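Local coordinates for protein D-3-phosphoglycerate dehydrogenase (Sulfolobus tokodaii, PDB 2EKL) that probably oxidises 3-phosphoglycerate with NAD, as a D-isomer-specific 2-hydroxyacid dehydrogenase of amino-acid biosynthesis, at residues 114-119 / 251-256; 104-109 / 155-160. All coordinates share one frame; numbering follows the deposited sequence.

In the fold
Both interactions use helix 102-118, which lies against the parallel, Rossmann-type sheet of the NAD-binding domain. Interaction 2 involves its early turns (104-109), packed on helix 152-163 near the bound dinucleotide; interaction 1 involves its C-terminal end (114-119), packed on strand 251-256. Their centres lie about 16 Å apart, and their nearest atoms about 5 Å. Along the chain the segments alternate, 104-109, 114-119, 155-160, 251-256, so one helix ties the start of the nucleotide-binding fold to its later half. It also reaches the second subunit: Arg118 bonds to the Ser104 carbonyl oxygen of that subunit, and Glu107 to backbone amides there, so the same helix serves domain core and dimer interface.

Interaction 1: residues 114-119 / 251-256; sequences IAAARK and VYAYAT
Tyr252 sets its ring edge against the last turn of helix 102-118, and Ala253 and Ala255, further along the strand, meet the helix through Ala116. With CG anti to the backbone N (chi1 -177°), the Tyr252 side chain runs out from CB alongside the helix end. Its CE2 lies 3.8 Å from Ala116 O, which sits at the ring edge near its plane; Ala117 O also lies near CE2 and OH, obliquely to the ring. Further out, CZ comes within 4.0 Å of Lys119 CE, and at the tip OH is 3.2 Å from that same carbon, the two side chains crossing at about a right angle. A water in the ring plane lies 2.9 Å from Tyr252 OH and accepts a weak bond from Lys119 NZ. A leucine here would probably leave the water without its phenolic partner and Lys119 CE without the ring end it rests on. Deeper in, Ala116 CB touches Ala255 CB at 3.7 Å and Ala253 CB at 4.0 Å, small methyls that let helix and strand approach closely. Helix 102-118 thus lies on one face of the NAD-domain sheet, with Ala117 and Tyr252 both touching Ile227 of the adjacent strand 226-230 and Ala255 reaching Ile279 of strand 278-280.

Interaction 2: residues 104-109 / 155-160; sequences SAVELT and TKVGII
Val106 meets helix 152-163 with both methyls; this is the helix that follows the glycine-rich turn of what is probably a GxGxxG Rossmann motif. The segment axes approach to 9.4 Å and cross at -46°. A chi1 of 167° sets CG1 of Val106 opposite the backbone N and CG2 opposite the carbonyl carbon, so the branches meet different partners: CG2 meets Lys156 CB at 3.6 Å, the side chains crossing roughly at right angles, while CG1 faces Ile160 CD1 at an unusually tight 3.4 Å and also Val157 CG2 at 4.0 Å. Lys156 takes part through CB; beyond it the extended chain carries NZ to a salt bridge with Asp103. One turn beyond Val106, Thr109 lies across Val157 at nearly a right angle, its CG2 3.9 Å from Val157 CG2. Val106 also packs on Ile153, an NAD-binding residue, and Ala105 touches the dinucleotide. Ile160 also packs on Ala163 of the second subunit. The methyl of Thr109 faces the other helix while its hydroxyl turns back to its own, where OG1 donates to Ala105 O at 2.8 Å and also bonds to Thr231. That carbonyl accepts from Thr109 N as well, the two donors arriving from opposite faces of its plane.

Interaction 1: residues 114-119 / 251-256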
loop_
_atom_site.group_PDB
_atom_site.type_symbol
_atom_site.label_atom_id
_atom_site.label_comp_id
_atom_site.label_asym_id
_atom_site.label_seq_id
_atom_site.Cartn_x
_atom_site.Cartn_y
_atom_site.Cartn_z
ATOM N N ILE A 114 -4.748 -1.062 -0.533
ATOM C CA ILE A 114 -4.177 -1.687 -1.720
ATOM C C ILE A 114 -3.899 -3.169 -1.481
ATOM O O ILE A 114 -4.155 -3.995 -2.352
ATOM C CB ILE A 114 -2.877 -0.972 -2.147
ATOM C CG1 ILE A 114 -3.195 0.482 -2.512
ATOM C CG2 ILE A 114 -2.259 -1.678 -3.348
ATOM C CD1 ILE A 114 -1.962 1.362 -2.694
ATOM N N ALA A 115 -3.385 -3.505 -0.302
ATOM C CA ALA A 115 -3.092 -4.906 0.008
ATOM C C ALA A 115 -4.372 -5.733 -0.050
ATOM O O ALA A 115 -4.368 -6.861 -0.545
ATOM C CB ALA A 115 -2.450 -5.022 1.384
ATOM N N ALA A 116 -5.468 -5.163 0.440
ATOM C CA ALA A 116 -6.763 -5.852 0.438
ATOM C C ALA A 116 -7.306 -6.000 -0.982
ATOM O O ALA A 116 -7.784 -7.066 -1.376
ATOM C CB ALA A 116 -7.764 -5.078 1.293
ATOM N N ALA A 117 -7.243 -4.916 -1.742
ATOM C CA ALA A 117 -7.729 -4.915 -3.111
ATOM C C ALA A 117 -6.953 -5.870 -4.009
ATOM O O ALA A 117 -7.519 -6.467 -4.927
ATOM C CB ALA A 117 -7.651 -3.497 -3.683
ATOM N N ARG A 118 -5.667 -6.046 -3.727
ATOM C CA ARG A 118 -4.829 -6.876 -4.580
ATOM C C ARG A 118 -4.349 -8.198 -3.999
ATOM O O ARG A 118 -3.510 -8.866 -4.605
ATOM C CB ARG A 118 -3.627 -6.042 -5.033
ATOM C CG ARG A 118 -4.051 -4.801 -5.806
ATOM C CD ARG A 118 -4.620 -5.196 -7.165
ATOM N NE ARG A 118 -3.556 -5.524 -8.114
ATOM C CZ ARG A 118 -2.856 -4.618 -8.792
ATOM N NH1 ARG A 118 -3.106 -3.320 -8.634
ATOM N NH2 ARG A 118 -1.904 -5.009 -9.632
ATOM N N LYS A 119 -4.883 -8.572 -2.841
ATOM C CA LYS A 119 -4.497 -9.820 -2.183
ATOM C C LYS A 119 -2.985 -9.918 -2.119
ATOM O O LYS A 119 -2.401 -10.960 -2.422
ATOM C CB LYS A 119 -5.068 -11.015 -2.953
ATOM C CG LYS A 119 -6.576 -10.958 -3.078
ATOM C CD LYS A 119 -7.122 -12.077 -3.942
ATOM C CE LYS A 119 -8.620 -11.925 -4.128
ATOM N NZ LYS A 119 -9.176 -12.971 -5.031
ATOM N N VAL A 251 -18.927 -8.609 1.261
ATOM C CA VAL A 251 -17.704 -7.854 1.517
ATOM C C VAL A 251 -16.535 -8.539 0.824
ATOM O O VAL A 251 -16.241 -9.702 1.096
ATOM C CB VAL A 251 -17.425 -7.758 3.040
ATOM C CG1 VAL A 251 -16.108 -7.031 3.295
ATOM C CG2 VAL A 251 -18.576 -7.028 3.729
ATOM N N TYR A 252 -15.884 -7.820 -0.086
ATOM C CA TYR A 252 -14.749 -8.365 -0.820
ATOM C C TYR A 252 -13.581 -8.580 0.135
ATOM O O TYR A 252 -12.871 -9.591 0.059
ATOM C CB TYR A 252 -14.331 -7.396 -1.932
ATOM C CG TYR A 252 -13.200 -7.898 -2.797
ATOM C CD1 TYR A 252 -13.431 -8.833 -3.808
ATOM C CD2 TYR A 252 -11.896 -7.442 -2.604
ATOM C CE1 TYR A 252 -12.389 -9.299 -4.608
ATOM C CE2 TYR A 252 -10.845 -7.906 -3.399
ATOM C CZ TYR A 252 -11.101 -8.831 -4.399
ATOM O OH TYR A 252 -10.075 -9.288 -5.197
ATOM N N ALA A 253 -13.387 -7.626 1.039
ATOM C CA ALA A 253 -12.302 -7.720 1.999
ATOM C C ALA A 253 -12.425 -6.699 3.118
ATOM O O ALA A 253 -13.007 -5.624 2.938
ATOM C CB ALA A 253 -10.953 -7.539 1.283
ATOM N N TYR A 254 -11.886 -7.059 4.278
ATOM C CA TYR A 254 -11.851 -6.177 5.435
ATOM C C TYR A 254 -10.368 -6.090 5.788
ATOM O O TYR A 254 -9.736 -7.104 6.104
ATOM C CB TYR A 254 -12.630 -6.764 6.620
ATOM C CG TYR A 254 -12.619 -5.886 7.862
ATOM C CD1 TYR A 254 -13.245 -4.635 7.868
ATOM C CD2 TYR A 254 -11.994 -6.312 9.035
ATOM C CE1 TYR A 254 -13.247 -3.835 9.014
ATOM C CE2 TYR A 254 -11.992 -5.520 10.183
ATOM C CZ TYR A 254 -12.619 -4.284 10.166
ATOM O OH TYR A 254 -12.625 -3.509 11.303
ATOM N N ALA A 255 -9.804 -4.891 5.691
ATOM C CA ALA A 255 -8.389 -4.679 6.001
ATOM C C ALA A 255 -8.326 -3.802 7.237
ATOM O O ALA A 255 -8.832 -2.684 7.228
ATOM C CB ALA A 255 -7.693 -3.996 4.826
ATOM N N THR A 256 -7.685 -4.289 8.293
ATOM C CA THR A 256 -7.651 -3.526 9.530
ATOM C C THR A 256 -6.336 -3.596 10.295
ATOM O O THR A 256 -5.599 -4.576 10.203
ATOM C CB THR A 256 -8.787 -4.009 10.459
ATOM O OG1 THR A 256 -8.839 -3.195 11.630
ATOM C CG2 THR A 256 -8.552 -5.464 10.872
HETATM O O HOH W 1 -10.986 -11.096 -7.203
#

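Interaction 2: residues 104-109 / 155-160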
loop_
_atom_site.group_PDB
_atom_site.type_symbol
_atom_site.label_atom_id
_atom_site.label_comp_id
_atom_site.label_asym_id
_atom_site.label_seq_id
_atom_site.Cartn_x
_atom_site.Cartn_y
_atom_site.Cartn_z
ATOM N N SER A 104 1.799 8.519 9.611
ATOM C CA SER A 104 2.095 7.092 9.650
ATOM C C SER A 104 0.801 6.281 9.572
ATOM O O SER A 104 0.753 5.237 8.919
ATOM C CB SER A 104 2.876 6.746 10.918
ATOM O OG SER A 104 4.213 7.213 10.802
ATOM N N ALA A 105 -0.251 6.768 10.220
ATOM C CA ALA A 105 -1.538 6.071 10.194
ATOM C C ALA A 105 -2.158 6.192 8.802
ATOM O O ALA A 105 -2.757 5.242 8.291
ATOM C CB ALA A 105 -2.482 6.655 11.259
ATOM N N VAL A 106 -2.009 7.366 8.191
ATOM C CA VAL A 106 -2.529 7.612 6.846
ATOM C C VAL A 106 -1.889 6.652 5.846
ATOM O O VAL A 106 -2.565 6.045 5.010
ATOM C CB VAL A 106 -2.215 9.061 6.380
ATOM C CG1 VAL A 106 -2.477 9.198 4.889
ATOM C CG2 VAL A 106 -3.058 10.065 7.164
ATOM N N GLU A 107 -0.571 6.527 5.933
ATOM C CA GLU A 107 0.161 5.662 5.028
ATOM C C GLU A 107 -0.228 4.199 5.191
ATOM O O GLU A 107 -0.409 3.490 4.201
ATOM C CB GLU A 107 1.667 5.873 5.229
ATOM C CG GLU A 107 2.142 7.209 4.645
ATOM C CD GLU A 107 3.390 7.758 5.314
ATOM O OE1 GLU A 107 4.181 6.968 5.868
ATOM O OE2 GLU A 107 3.586 8.992 5.266
ATOM N N LEU A 108 -0.376 3.744 6.432
ATOM C CA LEU A 108 -0.758 2.356 6.650
ATOM C C LEU A 108 -2.154 2.118 6.084
ATOM O O LEU A 108 -2.441 1.043 5.564
ATOM C CB LEU A 108 -0.746 2.004 8.141
ATOM C CG LEU A 108 -1.054 0.533 8.451
ATOM C CD1 LEU A 108 0.046 -0.352 7.876
ATOM C CD2 LEU A 108 -1.163 0.328 9.959
ATOM N N THR A 109 -3.019 3.126 6.178
ATOM C CA THR A 109 -4.385 3.002 5.662
ATOM C C THR A 109 -4.359 2.731 4.160
ATOM O O THR A 109 -5.024 1.814 3.670
ATOM C CB THR A 109 -5.211 4.284 5.920
ATOM O OG1 THR A 109 -5.285 4.532 7.330
ATOM C CG2 THR A 109 -6.629 4.129 5.362
ATOM N N THR A 155 -8.860 13.166 6.419
ATOM C CA THR A 155 -8.641 14.177 5.394
ATOM C C THR A 155 -7.478 13.820 4.477
ATOM O O THR A 155 -7.592 13.920 3.258
ATOM C CB THR A 155 -8.379 15.564 6.020
ATOM O OG1 THR A 155 -9.536 15.975 6.762
ATOM C CG2 THR A 155 -8.090 16.595 4.929
ATOM N N LYS A 156 -6.360 13.395 5.059
ATOM C CA LYS A 156 -5.199 13.046 4.251
ATOM C C LYS A 156 -5.400 11.794 3.403
ATOM O O LYS A 156 -4.886 11.709 2.286
ATOM C CB LYS A 156 -3.960 12.914 5.141
ATOM C CG LYS A 156 -3.479 14.266 5.668
ATOM C CD LYS A 156 -2.197 14.155 6.471
ATOM C CE LYS A 156 -1.670 15.536 6.835
ATOM N NZ LYS A 156 -0.390 15.486 7.596
ATOM N N VAL A 157 -6.143 10.825 3.922
ATOM C CA VAL A 157 -6.412 9.611 3.160
ATOM C C VAL A 157 -7.220 10.039 1.928
ATOM O O VAL A 157 -7.031 9.522 0.828
ATOM C CB VAL A 157 -7.217 8.584 4.008
ATOM C CG1 VAL A 157 -7.750 7.464 3.122
ATOM C CG2 VAL A 157 -6.314 7.993 5.098
ATOM N N GLY A 158 -8.109 11.007 2.123
ATOM C CA GLY A 158 -8.916 11.505 1.021
ATOM C C GLY A 158 -8.071 12.194 -0.038
ATOM O O GLY A 158 -8.283 12.007 -1.235
ATOM N N ILE A 159 -7.106 12.995 0.398
ATOM C CA ILE A 159 -6.234 13.703 -0.534
ATOM C C ILE A 159 -5.451 12.701 -1.379
ATOM O O ILE A 159 -5.310 12.867 -2.594
ATOM C CB ILE A 159 -5.258 14.626 0.234
ATOM C CG1 ILE A 159 -6.053 15.761 0.890
ATOM C CG2 ILE A 159 -4.186 15.174 -0.705
ATOM C CD1 ILE A 159 -5.250 16.603 1.851
ATOM N N ILE A 160 -4.961 11.647 -0.738
ATOM C CA ILE A 160 -4.195 10.629 -1.443
ATOM C C ILE A 160 -5.085 9.822 -2.386
ATOM O O ILE A 160 -4.724 9.594 -3.540
ATOM C CB ILE A 160 -3.479 9.687 -0.438
ATOM C CG1 ILE A 160 -2.424 10.484 0.340
ATOM C CG2 ILE A 160 -2.814 8.532 -1.175
ATOM C CD1 ILE A 160 -1.892 9.779 1.586
#